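Local coordinates for protein GDP-6-deoxy-D-mannose reductase (PDB 6X3B) that binds NADPH and probably reduces GDP-4-dehydro-6-deoxy-D-mannose to GDP-D-rhamnose for the lipopolysaccharide O-antigen, at residues Q23-V34 and W70-A81; W171-F179 and L236-V247. One frame throughout, in Å; residues are numbered along the deposited sequence.

Interaction 1: Q23-V34 and W70-A81; sequences QRLFVTGLSGFV and WPELPDAVIHLA. With NDP (NADPH dihydro-nicotinamide-adenine-dinucleotide phosphate), chain E.
Trp70 and Phe26 form a T-shaped pair. The pyrrole edge of the indole comes down on the phenyl ring, NE1 sitting 3.2 Å above the ring plane over its centre, with the planes 80° apart. An indole suits this place because its polar N-H edge can face an aromatic pi cloud. Pro74 packs beside the pair, its CB 3.8 Å from Phe26 CB.

On the same face of the sheet, Thr28 OG1 meets the edge of the His79 ring at ND1, 2.8 Å away. It also accepts the N-H of Ala81 at 3.0 Å and, weakly, that of Leu80. Its placement between backbone N and carbonyl carbon (chi1 71°) turns OG1 toward all three, a task for a hydroxyl, which can both give and accept. With His79 NE2 bonded to Thr104, the imidazole is held at both nitrogens. On the other face, that of Leu25, Val27 and Ile78, the packing is aliphatic: Leu25 CD1 lies against Ile78 CG1, and just past the strand Leu80 CD1 comes 3.6 Å from Val27 CG1.

Polar groups tie the N-terminal end of the strand pair. Arg24 crosses Glu72 at about a right angle, and its NE reaches OE1 at 2.7 Å from above the carboxylate plane in a salt bridge. Asp75 OD2 uses its anti lone pair for Arg24 N (2.8 Å, 170°), while Arg24 O accepts the N-H groups of both Asp75 and Ala76.

Beyond the parallel strands, Phe33 N and Val34 N donate to the NADPH pyrophosphate oxygens O2A and O1N, and Gly32, bare of a side chain, lets the pyrophosphate lie close to the backbone. Ser31 OG pairs with O3B, and Leu80 O accepts from O3D. First strand, glycine-rich turn and helix start at the dinucleotide are the hallmark of the Rossmann fold.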
# COMPACT_ATOMS: atom_id res chain seq x y z
N GLN A 23 -29.43 0.28 12.36
CA GLN A 23 -28.74 0.10 11.09
C GLN A 23 -28.19 -1.31 11.00
O GLN A 23 -27.76 -1.88 12.00
CB GLN A 23 -27.60 1.11 10.92
CG GLN A 23 -28.11 2.54 11.04
CD GLN A 23 -27.39 3.49 10.14
OE1 GLN A 23 -26.80 4.46 10.60
NE2 GLN A 23 -27.44 3.23 8.84
N ARG A 24 -28.19 -1.85 9.79
CA ARG A 24 -27.78 -3.23 9.55
C ARG A 24 -26.27 -3.28 9.38
O ARG A 24 -25.70 -2.57 8.54
CB ARG A 24 -28.47 -3.79 8.31
CG ARG A 24 -29.97 -4.08 8.55
CD ARG A 24 -30.68 -4.46 7.25
NE ARG A 24 -32.06 -4.90 7.47
CZ ARG A 24 -33.04 -4.13 7.92
NH1 ARG A 24 -32.80 -2.86 8.23
NH2 ARG A 24 -34.27 -4.62 8.08
N LEU A 25 -25.62 -4.16 10.15
CA LEU A 25 -24.17 -4.25 10.19
C LEU A 25 -23.77 -5.67 9.79
O LEU A 25 -24.26 -6.64 10.36
CB LEU A 25 -23.64 -3.93 11.59
CG LEU A 25 -22.16 -4.25 11.84
CD1 LEU A 25 -21.28 -3.41 10.91
CD2 LEU A 25 -21.80 -4.00 13.30
N PHE A 26 -22.90 -5.78 8.79
CA PHE A 26 -22.31 -7.06 8.43
C PHE A 26 -20.84 -7.05 8.83
O PHE A 26 -20.14 -6.06 8.59
CB PHE A 26 -22.46 -7.36 6.93
CG PHE A 26 -21.97 -8.74 6.53
CD1 PHE A 26 -22.83 -9.84 6.56
CD2 PHE A 26 -20.65 -8.93 6.16
CE1 PHE A 26 -22.37 -11.11 6.21
CE2 PHE A 26 -20.18 -10.20 5.80
CZ PHE A 26 -21.04 -11.29 5.83
N VAL A 27 -20.39 -8.14 9.44
CA VAL A 27 -19.02 -8.26 9.95
C VAL A 27 -18.39 -9.51 9.34
O VAL A 27 -18.92 -10.62 9.49
CB VAL A 27 -18.98 -8.35 11.48
CG1 VAL A 27 -17.52 -8.47 11.96
CG2 VAL A 27 -19.65 -7.12 12.12
N THR A 28 -17.27 -9.34 8.65
CA THR A 28 -16.48 -10.51 8.26
C THR A 28 -15.61 -10.94 9.42
O THR A 28 -15.31 -10.16 10.32
CB THR A 28 -15.59 -10.22 7.05
OG1 THR A 28 -14.52 -9.35 7.45
CG2 THR A 28 -16.40 -9.57 5.92
N GLY A 29 -15.16 -12.20 9.38
CA GLY A 29 -14.26 -12.67 10.42
C GLY A 29 -14.92 -12.88 11.76
O GLY A 29 -14.25 -12.84 12.79
N LEU A 30 -16.24 -13.08 11.77
CA LEU A 30 -16.93 -13.22 13.05
C LEU A 30 -16.42 -14.40 13.87
O LEU A 30 -16.56 -14.40 15.09
CB LEU A 30 -18.43 -13.34 12.82
CG LEU A 30 -19.16 -12.00 12.71
CD1 LEU A 30 -20.58 -12.24 12.24
CD2 LEU A 30 -19.13 -11.22 14.03
N SER A 31 -15.82 -15.40 13.23
CA SER A 31 -15.36 -16.57 13.97
C SER A 31 -13.98 -16.39 14.58
O SER A 31 -13.54 -17.26 15.34
CB SER A 31 -15.37 -17.80 13.06
OG SER A 31 -14.31 -17.75 12.13
N GLY A 32 -13.27 -15.30 14.29
CA GLY A 32 -11.94 -15.11 14.83
C GLY A 32 -11.97 -14.50 16.23
O GLY A 32 -13.02 -14.38 16.87
N PHE A 33 -10.78 -14.10 16.69
CA PHE A 33 -10.59 -13.58 18.05
C PHE A 33 -11.46 -12.35 18.30
O PHE A 33 -12.29 -12.34 19.22
CB PHE A 33 -9.10 -13.28 18.27
CG PHE A 33 -8.82 -12.32 19.41
CD1 PHE A 33 -9.32 -12.55 20.69
CD2 PHE A 33 -8.02 -11.21 19.20
CE1 PHE A 33 -9.05 -11.67 21.74
CE2 PHE A 33 -7.73 -10.32 20.24
CZ PHE A 33 -8.25 -10.55 21.52
N VAL A 34 -11.30 -11.32 17.49
CA VAL A 34 -12.03 -10.07 17.69
C VAL A 34 -13.51 -10.25 17.36
O VAL A 34 -14.38 -9.73 18.06
CB VAL A 34 -11.38 -8.94 16.86
CG1 VAL A 34 -12.23 -7.66 16.97
CG2 VAL A 34 -9.96 -8.69 17.34
N TRP A 70 -25.96 -11.40 1.57
CA TRP A 70 -26.71 -10.26 2.12
C TRP A 70 -28.15 -10.27 1.61
O TRP A 70 -28.54 -9.42 0.80
CB TRP A 70 -26.01 -8.93 1.78
CG TRP A 70 -24.54 -8.99 2.14
CD1 TRP A 70 -24.00 -9.01 3.39
CD2 TRP A 70 -23.45 -9.12 1.23
NE1 TRP A 70 -22.62 -9.11 3.31
CE2 TRP A 70 -22.26 -9.18 2.00
CE3 TRP A 70 -23.35 -9.15 -0.16
CZ2 TRP A 70 -20.99 -9.28 1.41
CZ3 TRP A 70 -22.10 -9.27 -0.75
CH2 TRP A 70 -20.93 -9.32 0.04
N PRO A 71 -28.97 -11.20 2.10
CA PRO A 71 -30.42 -11.10 1.82
C PRO A 71 -30.99 -9.74 2.21
O PRO A 71 -31.68 -9.10 1.40
CB PRO A 71 -31.02 -12.25 2.65
CG PRO A 71 -29.95 -12.68 3.61
CD PRO A 71 -28.64 -12.38 2.93
N GLU A 72 -30.67 -9.25 3.41
CA GLU A 72 -30.85 -7.84 3.74
C GLU A 72 -29.52 -7.10 3.56
O GLU A 72 -28.47 -7.58 3.98
CB GLU A 72 -31.35 -7.65 5.17
CG GLU A 72 -32.60 -8.49 5.51
CD GLU A 72 -33.24 -8.07 6.83
OE1 GLU A 72 -32.54 -7.53 7.71
OE2 GLU A 72 -34.47 -8.26 6.97
N LEU A 73 -29.59 -5.90 2.95
CA LEU A 73 -28.38 -5.13 2.61
C LEU A 73 -27.80 -4.47 3.86
O LEU A 73 -28.53 -3.84 4.62
CB LEU A 73 -28.72 -4.06 1.59
CG LEU A 73 -27.55 -3.25 1.04
CD1 LEU A 73 -26.78 -4.08 0.05
CD2 LEU A 73 -28.04 -1.94 0.39
N PRO A 74 -26.50 -4.61 4.11
CA PRO A 74 -25.92 -3.89 5.25
C PRO A 74 -25.83 -2.39 4.97
O PRO A 74 -25.59 -1.96 3.84
CB PRO A 74 -24.53 -4.52 5.41
CG PRO A 74 -24.21 -5.11 4.07
CD PRO A 74 -25.53 -5.50 3.44
N ASP A 75 -26.05 -1.60 6.02
CA ASP A 75 -25.73 -0.18 6.01
C ASP A 75 -24.26 0.05 6.28
O ASP A 75 -23.72 1.11 5.92
CB ASP A 75 -26.54 0.54 7.09
CG ASP A 75 -28.00 0.45 6.82
OD1 ASP A 75 -28.41 0.98 5.78
OD2 ASP A 75 -28.71 -0.19 7.62
N ALA A 76 -23.62 -0.89 6.95
CA ALA A 76 -22.22 -0.76 7.32
C ALA A 76 -21.59 -2.14 7.35
O ALA A 76 -22.25 -3.13 7.63
CB ALA A 76 -22.06 -0.09 8.70
N VAL A 77 -20.30 -2.17 7.08
CA VAL A 77 -19.51 -3.39 7.07
C VAL A 77 -18.27 -3.13 7.90
O VAL A 77 -17.65 -2.07 7.77
CB VAL A 77 -19.15 -3.80 5.63
CG1 VAL A 77 -18.23 -5.02 5.62
CG2 VAL A 77 -20.44 -4.09 4.85
N ILE A 78 -17.93 -4.06 8.79
CA ILE A 78 -16.62 -4.08 9.45
C ILE A 78 -15.89 -5.30 8.93
O ILE A 78 -16.40 -6.43 9.03
CB ILE A 78 -16.73 -4.13 10.98
CG1 ILE A 78 -17.49 -2.92 11.51
CG2 ILE A 78 -15.30 -4.15 11.61
CD1 ILE A 78 -17.61 -2.94 13.01
N HIS A 79 -14.72 -5.08 8.35
CA HIS A 79 -13.99 -6.13 7.66
C HIS A 79 -12.81 -6.50 8.56
O HIS A 79 -11.81 -5.79 8.60
CB HIS A 79 -13.54 -5.66 6.27
CG HIS A 79 -12.70 -6.66 5.53
ND1 HIS A 79 -12.91 -8.02 5.60
CD2 HIS A 79 -11.63 -6.49 4.72
CE1 HIS A 79 -12.02 -8.64 4.85
NE2 HIS A 79 -11.22 -7.73 4.30
N LEU A 80 -12.97 -7.61 9.30
CA LEU A 80 -11.95 -8.17 10.17
C LEU A 80 -11.20 -9.33 9.55
O LEU A 80 -10.05 -9.57 9.92
CB LEU A 80 -12.58 -8.68 11.48
CG LEU A 80 -13.29 -7.71 12.42
CD1 LEU A 80 -14.18 -8.47 13.43
CD2 LEU A 80 -12.24 -6.90 13.17
N ALA A 81 -11.81 -10.04 8.61
CA ALA A 81 -11.31 -11.35 8.20
C ALA A 81 -9.99 -11.26 7.44
O ALA A 81 -9.77 -10.35 6.63
CB ALA A 81 -12.33 -12.06 7.32
PA NDP E . -8.13 -14.12 13.59
O1A NDP E . -6.99 -14.70 12.82
O2A NDP E . -8.35 -14.59 14.99
O5B NDP E . -9.48 -14.29 12.75
C5B NDP E . -9.42 -14.21 11.30
C4B NDP E . -10.81 -14.41 10.75
O4B NDP E . -10.77 -14.31 9.30
C3B NDP E . -11.47 -15.77 11.05
O3B NDP E . -12.84 -15.61 11.37
C2B NDP E . -11.26 -16.54 9.76
O2B NDP E . -12.29 -17.52 9.58
C1B NDP E . -11.40 -15.43 8.73
N9A NDP E . -10.78 -15.72 7.45
C8A NDP E . -9.45 -15.98 7.22
N7A NDP E . -9.18 -16.22 5.96
C5A NDP E . -10.41 -16.11 5.32
C6A NDP E . -10.80 -16.25 3.97
N6A NDP E . -9.92 -16.55 3.02
N1A NDP E . -12.10 -16.08 3.66
C2A NDP E . -12.95 -15.78 4.66
N3A NDP E . -12.71 -15.62 5.95
C4A NDP E . -11.40 -15.80 6.23
O3 NDP E . -7.98 -12.53 13.61
PN NDP E . -8.17 -11.48 14.81
O1N NDP E . -9.59 -11.53 15.25
O2N NDP E . -7.10 -11.72 15.82
O5D NDP E . -7.89 -10.10 14.06
C5D NDP E . -9.01 -9.34 13.54
C4D NDP E . -8.50 -8.19 12.71
O4D NDP E . -7.70 -7.32 13.55
C3D NDP E . -7.60 -8.58 11.53
O3D NDP E . -7.85 -7.76 10.40
C2D NDP E . -6.20 -8.37 12.11
O2D NDP E . -5.22 -8.12 11.11
C1D NDP E . -6.42 -7.15 13.00
N1N NDP E . -5.42 -7.07 14.11
C2N NDP E . -5.48 -7.93 15.17
C3N NDP E . -4.67 -7.78 16.26
C7N NDP E . -4.60 -8.89 17.24
O7N NDP E . -3.82 -8.81 18.20
N7N NDP E . -5.39 -9.93 17.06
C4N NDP E . -3.91 -6.51 16.41
C5N NDP E . -3.88 -5.68 15.19
C6N NDP E . -4.43 -6.12 14.08
P2B NDP E . -11.68 -19.01 9.57
O1X NDP E . -12.87 -19.93 9.38
O2X NDP E . -10.71 -19.09 8.42
O3X NDP E . -11.01 -19.23 10.91
O HOH W 1 -27.73 3.86 6.21

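Interaction 2: W171-F179 and L236-V247; sequences WRVLVARPF and LSHGEAGAVYNV. With NDP (NADPH dihydro-nicotinamide-adenine-dinucleotide phosphate), chain E.
Arg172 reaches across to the end of helix 225-238 with its chain extended and CG anti to the backbone N (chi1 178°). NH1 and NH2 both grip Leu236 O, at 2.9 and 3.1 Å, from the same face of that carbonyl. NH2 also bonds Gly239 O at 2.8 Å, NH1 has a second partner in Thr119 OG1, and a water joins NE to Ala241 N. A guanidinium suits this place because its N-H groups reach both a carbonyl of the last helical turn and one of the loop after it.

Val173 O accepts Gly242 N at 2.7 Å. Gly242 lies in the type II turn from Glu240 to Ala243, with a positive phi of 86° that glycine tolerates easily. Leu174 runs its CD2 toward the Glu240 carbonyl and the ring of Tyr245, whose OH accepts the N-H of Glu240.

From Val175 the strands pair in parallel: its N-H goes to Ala243 O and its O takes Tyr245 N, while its CB packs 3.9 Å from Val244 CG2, the two valines side by side. Ala176, small, meets Val247 CG2. Arg177 lays one face of its guanidinium over Val244 CG1 and makes its salt bridge with Glu159. Pro178 can stand here because its neighbours make the bonds: Arg177 O accepts Val247 N, and Phe179 N donates to Val247 O at 2.9 Å. The Phe179 ring presents its CE1 edge to Asn246 OD1, which is hydrogen-bonded to Tyr129.

Strand 172-182 also pairs with strand 119-123. Helix 150-169 packs on the Val173, Val175 and Arg177 face, while helix 225-238 meets Ala176 and Pro178, and helix 292-298 touches Tyr245 and Val247.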
# COMPACT_ATOMS: atom_id res chain seq x y z
N TRP A 171 -18.48 5.64 -1.45
CA TRP A 171 -18.81 5.06 -0.16
C TRP A 171 -18.09 5.79 0.97
O TRP A 171 -17.03 6.39 0.78
CB TRP A 171 -18.44 3.58 -0.10
CG TRP A 171 -19.06 2.73 -1.16
CD1 TRP A 171 -19.99 3.11 -2.07
CD2 TRP A 171 -18.79 1.35 -1.41
NE1 TRP A 171 -20.31 2.06 -2.89
CE2 TRP A 171 -19.59 0.96 -2.50
CE3 TRP A 171 -17.93 0.41 -0.82
CZ2 TRP A 171 -19.58 -0.34 -3.01
CZ3 TRP A 171 -17.91 -0.89 -1.33
CH2 TRP A 171 -18.73 -1.24 -2.42
N ARG A 172 -18.67 5.71 2.16
CA ARG A 172 -18.03 6.18 3.39
C ARG A 172 -17.07 5.10 3.87
O ARG A 172 -17.48 4.11 4.50
CB ARG A 172 -19.08 6.50 4.44
CG ARG A 172 -18.52 6.96 5.78
CD ARG A 172 -19.59 7.69 6.60
NE ARG A 172 -19.16 8.01 7.96
CZ ARG A 172 -19.46 7.27 9.02
NH1 ARG A 172 -20.16 6.15 8.86
NH2 ARG A 172 -19.08 7.63 10.23
N VAL A 173 -15.78 5.28 3.58
CA VAL A 173 -14.74 4.33 3.94
C VAL A 173 -13.93 4.90 5.09
O VAL A 173 -13.49 6.05 5.05
CB VAL A 173 -13.82 4.02 2.74
CG1 VAL A 173 -12.69 3.11 3.20
CG2 VAL A 173 -14.63 3.39 1.63
N LEU A 174 -13.73 4.07 6.11
CA LEU A 174 -12.93 4.41 7.27
C LEU A 174 -11.87 3.34 7.46
O LEU A 174 -12.08 2.16 7.15
CB LEU A 174 -13.80 4.49 8.52
CG LEU A 174 -15.10 5.30 8.39
CD1 LEU A 174 -16.06 4.88 9.51
CD2 LEU A 174 -14.77 6.78 8.48
N VAL A 175 -10.73 3.76 8.00
CA VAL A 175 -9.63 2.85 8.29
C VAL A 175 -9.27 3.00 9.76
O VAL A 175 -9.08 4.12 10.26
CB VAL A 175 -8.41 3.11 7.39
CG1 VAL A 175 -7.21 2.35 7.93
CG2 VAL A 175 -8.70 2.67 5.98
N ALA A 176 -9.18 1.88 10.46
CA ALA A 176 -8.69 1.85 11.82
C ALA A 176 -7.36 1.12 11.86
O ALA A 176 -7.23 0.06 11.23
CB ALA A 176 -9.69 1.16 12.75
N ARG A 177 -6.39 1.65 12.61
CA ARG A 177 -5.10 1.00 12.86
C ARG A 177 -5.00 0.65 14.34
O ARG A 177 -4.49 1.45 15.14
CB ARG A 177 -3.92 1.88 12.44
CG ARG A 177 -3.83 2.10 10.93
CD ARG A 177 -2.79 3.16 10.54
NE ARG A 177 -2.63 3.22 9.10
CZ ARG A 177 -1.91 4.15 8.47
NH1 ARG A 177 -1.33 5.12 9.18
NH2 ARG A 177 -1.79 4.12 7.15
N PRO A 178 -5.51 -0.50 14.76
CA PRO A 178 -5.43 -0.85 16.19
C PRO A 178 -4.03 -1.29 16.55
O PRO A 178 -3.33 -1.94 15.76
CB PRO A 178 -6.42 -2.01 16.32
CG PRO A 178 -6.38 -2.65 14.93
CD PRO A 178 -6.25 -1.50 13.98
N PHE A 179 -3.62 -0.93 17.76
CA PHE A 179 -2.33 -1.41 18.26
C PHE A 179 -2.59 -2.69 19.05
O PHE A 179 -3.50 -3.45 18.70
CB PHE A 179 -1.64 -0.28 19.05
CG PHE A 179 -1.08 0.83 18.14
CD1 PHE A 179 -1.90 1.50 17.26
CD2 PHE A 179 0.28 1.15 18.16
CE1 PHE A 179 -1.41 2.52 16.42
CE2 PHE A 179 0.78 2.16 17.34
CZ PHE A 179 -0.06 2.84 16.46
N LEU A 236 -17.89 3.82 13.14
CA LEU A 236 -19.06 3.67 12.28
C LEU A 236 -20.05 4.81 12.50
O LEU A 236 -20.66 5.31 11.55
CB LEU A 236 -19.78 2.35 12.54
CG LEU A 236 -19.02 1.05 12.23
CD1 LEU A 236 -19.95 -0.14 12.50
CD2 LEU A 236 -18.57 1.03 10.78
N SER A 237 -20.23 5.21 13.76
CA SER A 237 -21.20 6.26 14.05
C SER A 237 -20.69 7.65 13.69
O SER A 237 -21.48 8.51 13.30
CB SER A 237 -21.59 6.26 15.53
OG SER A 237 -22.34 5.10 15.85
N HIS A 238 -19.38 7.90 13.84
CA HIS A 238 -18.89 9.28 13.86
C HIS A 238 -17.67 9.55 12.98
O HIS A 238 -17.33 10.72 12.80
CB HIS A 238 -18.54 9.71 15.30
CG HIS A 238 -19.65 9.50 16.29
ND1 HIS A 238 -20.88 10.13 16.18
CD2 HIS A 238 -19.70 8.77 17.43
CE1 HIS A 238 -21.64 9.77 17.20
NE2 HIS A 238 -20.95 8.95 17.98
N GLY A 239 -17.01 8.52 12.44
CA GLY A 239 -15.78 8.75 11.69
C GLY A 239 -16.00 9.55 10.41
O GLY A 239 -17.08 9.59 9.83
N GLU A 240 -14.94 10.22 9.97
CA GLU A 240 -14.99 11.01 8.74
C GLU A 240 -14.61 10.14 7.55
O GLU A 240 -13.55 9.52 7.55
CB GLU A 240 -14.05 12.21 8.81
CG GLU A 240 -14.40 13.17 9.91
CD GLU A 240 -14.08 14.62 9.55
OE1 GLU A 240 -14.41 15.53 10.35
OE2 GLU A 240 -13.49 14.85 8.47
N ALA A 241 -15.48 10.11 6.53
CA ALA A 241 -15.21 9.38 5.30
C ALA A 241 -13.81 9.70 4.79
O ALA A 241 -13.39 10.86 4.77
CB ALA A 241 -16.25 9.74 4.23
N GLY A 242 -13.06 8.66 4.41
CA GLY A 242 -11.73 8.85 3.87
C GLY A 242 -10.62 8.94 4.89
O GLY A 242 -9.45 9.05 4.49
N ALA A 243 -10.92 8.87 6.18
CA ALA A 243 -9.90 9.11 7.20
C ALA A 243 -9.37 7.80 7.80
O ALA A 243 -10.08 6.79 7.86
CB ALA A 243 -10.43 10.02 8.31
N VAL A 244 -8.11 7.86 8.24
CA VAL A 244 -7.41 6.78 8.94
C VAL A 244 -7.30 7.15 10.41
O VAL A 244 -6.87 8.26 10.75
CB VAL A 244 -6.02 6.56 8.33
CG1 VAL A 244 -5.23 5.53 9.13
CG2 VAL A 244 -6.13 6.17 6.86
N TYR A 245 -7.64 6.21 11.30
CA TYR A 245 -7.60 6.44 12.74
C TYR A 245 -6.77 5.38 13.44
O TYR A 245 -7.04 4.18 13.26
CB TYR A 245 -9.01 6.43 13.34
CG TYR A 245 -9.90 7.48 12.76
CD1 TYR A 245 -10.65 7.24 11.62
CD2 TYR A 245 -10.00 8.72 13.37
CE1 TYR A 245 -11.47 8.22 11.08
CE2 TYR A 245 -10.81 9.71 12.85
CZ TYR A 245 -11.54 9.45 11.72
OH TYR A 245 -12.34 10.45 11.25
N ASN A 246 -5.79 5.80 14.24
CA ASN A 246 -5.19 4.90 15.22
C ASN A 246 -6.22 4.52 16.27
O ASN A 246 -6.99 5.36 16.73
CB ASN A 246 -4.01 5.55 15.94
CG ASN A 246 -2.81 5.77 15.04
OD1 ASN A 246 -2.67 5.13 13.98
ND2 ASN A 246 -1.93 6.65 15.47
N VAL A 247 -6.21 3.26 16.68
CA VAL A 247 -7.01 2.80 17.82
C VAL A 247 -6.01 2.27 18.84
O VAL A 247 -5.44 1.19 18.67
CB VAL A 247 -8.05 1.74 17.43
CG1 VAL A 247 -8.81 1.24 18.68
CG2 VAL A 247 -9.05 2.31 16.37
PA NDP E . -8.13 -14.12 13.59
O1A NDP E . -6.99 -14.70 12.82
O2A NDP E . -8.35 -14.59 14.99
O5B NDP E . -9.48 -14.29 12.75
C5B NDP E . -9.42 -14.21 11.30
C4B NDP E . -10.81 -14.41 10.75
O4B NDP E . -10.77 -14.31 9.30
C3B NDP E . -11.47 -15.77 11.05
O3B NDP E . -12.84 -15.61 11.37
C2B NDP E . -11.26 -16.54 9.76
O2B NDP E . -12.29 -17.52 9.58
C1B NDP E . -11.40 -15.43 8.73
N9A NDP E . -10.78 -15.72 7.45
C8A NDP E . -9.45 -15.98 7.22
N7A NDP E . -9.18 -16.22 5.96
C5A NDP E . -10.41 -16.11 5.32
C6A NDP E . -10.80 -16.25 3.97
N6A NDP E . -9.92 -16.55 3.02
N1A NDP E . -12.10 -16.08 3.66
C2A NDP E . -12.95 -15.78 4.66
N3A NDP E . -12.71 -15.62 5.95
C4A NDP E . -11.40 -15.80 6.23
O3 NDP E . -7.98 -12.53 13.61
PN NDP E . -8.17 -11.48 14.81
O1N NDP E . -9.59 -11.53 15.25
O2N NDP E . -7.10 -11.72 15.82
O5D NDP E . -7.89 -10.10 14.06
C5D NDP E . -9.01 -9.34 13.54
C4D NDP E . -8.50 -8.19 12.71
O4D NDP E . -7.70 -7.32 13.55
C3D NDP E . -7.60 -8.58 11.53
O3D NDP E . -7.85 -7.76 10.40
C2D NDP E . -6.20 -8.37 12.11
O2D NDP E . -5.22 -8.12 11.11
C1D NDP E . -6.42 -7.15 13.00
N1N NDP E . -5.42 -7.07 14.11
C2N NDP E . -5.48 -7.93 15.17
C3N NDP E . -4.67 -7.78 16.26
C7N NDP E . -4.60 -8.89 17.24
O7N NDP E . -3.82 -8.81 18.20
N7N NDP E . -5.39 -9.93 17.06
C4N NDP E . -3.91 -6.51 16.41
C5N NDP E . -3.88 -5.68 15.19
C6N NDP E . -4.43 -6.12 14.08
P2B NDP E . -11.68 -19.01 9.57
O1X NDP E . -12.87 -19.93 9.38
O2X NDP E . -10.71 -19.09 8.42
O3X NDP E . -11.01 -19.23 10.91
O HOH W 2 -18.18 10.79 7.01

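Overall arrangement
Following the chain from the N terminus, interaction 1 closes first, bringing strand 76-79 back beside strand 23-28 after an excursion through helix 33-44 and strand 49-51. Interaction 2 opens only later: the chain leaves strand 172-182, runs through helix 191-203, strands 210-213 and 219-224 and helix 225-238, whose last turn already belongs to the contact, then lays strand 244-247 alongside. The two loops are thus in series, neither nested nor crossed. Both belong to one sheet, linked by strand 119-123. They also touch directly, Leu236 CD1 packing 3.7 Å from Ile78 CD1 and also against Leu25. Interaction 1 meets NADPH at its pyrophosphate and riboses, whereas Pro178 and Phe179 of interaction 2 lie near its nicotinamide.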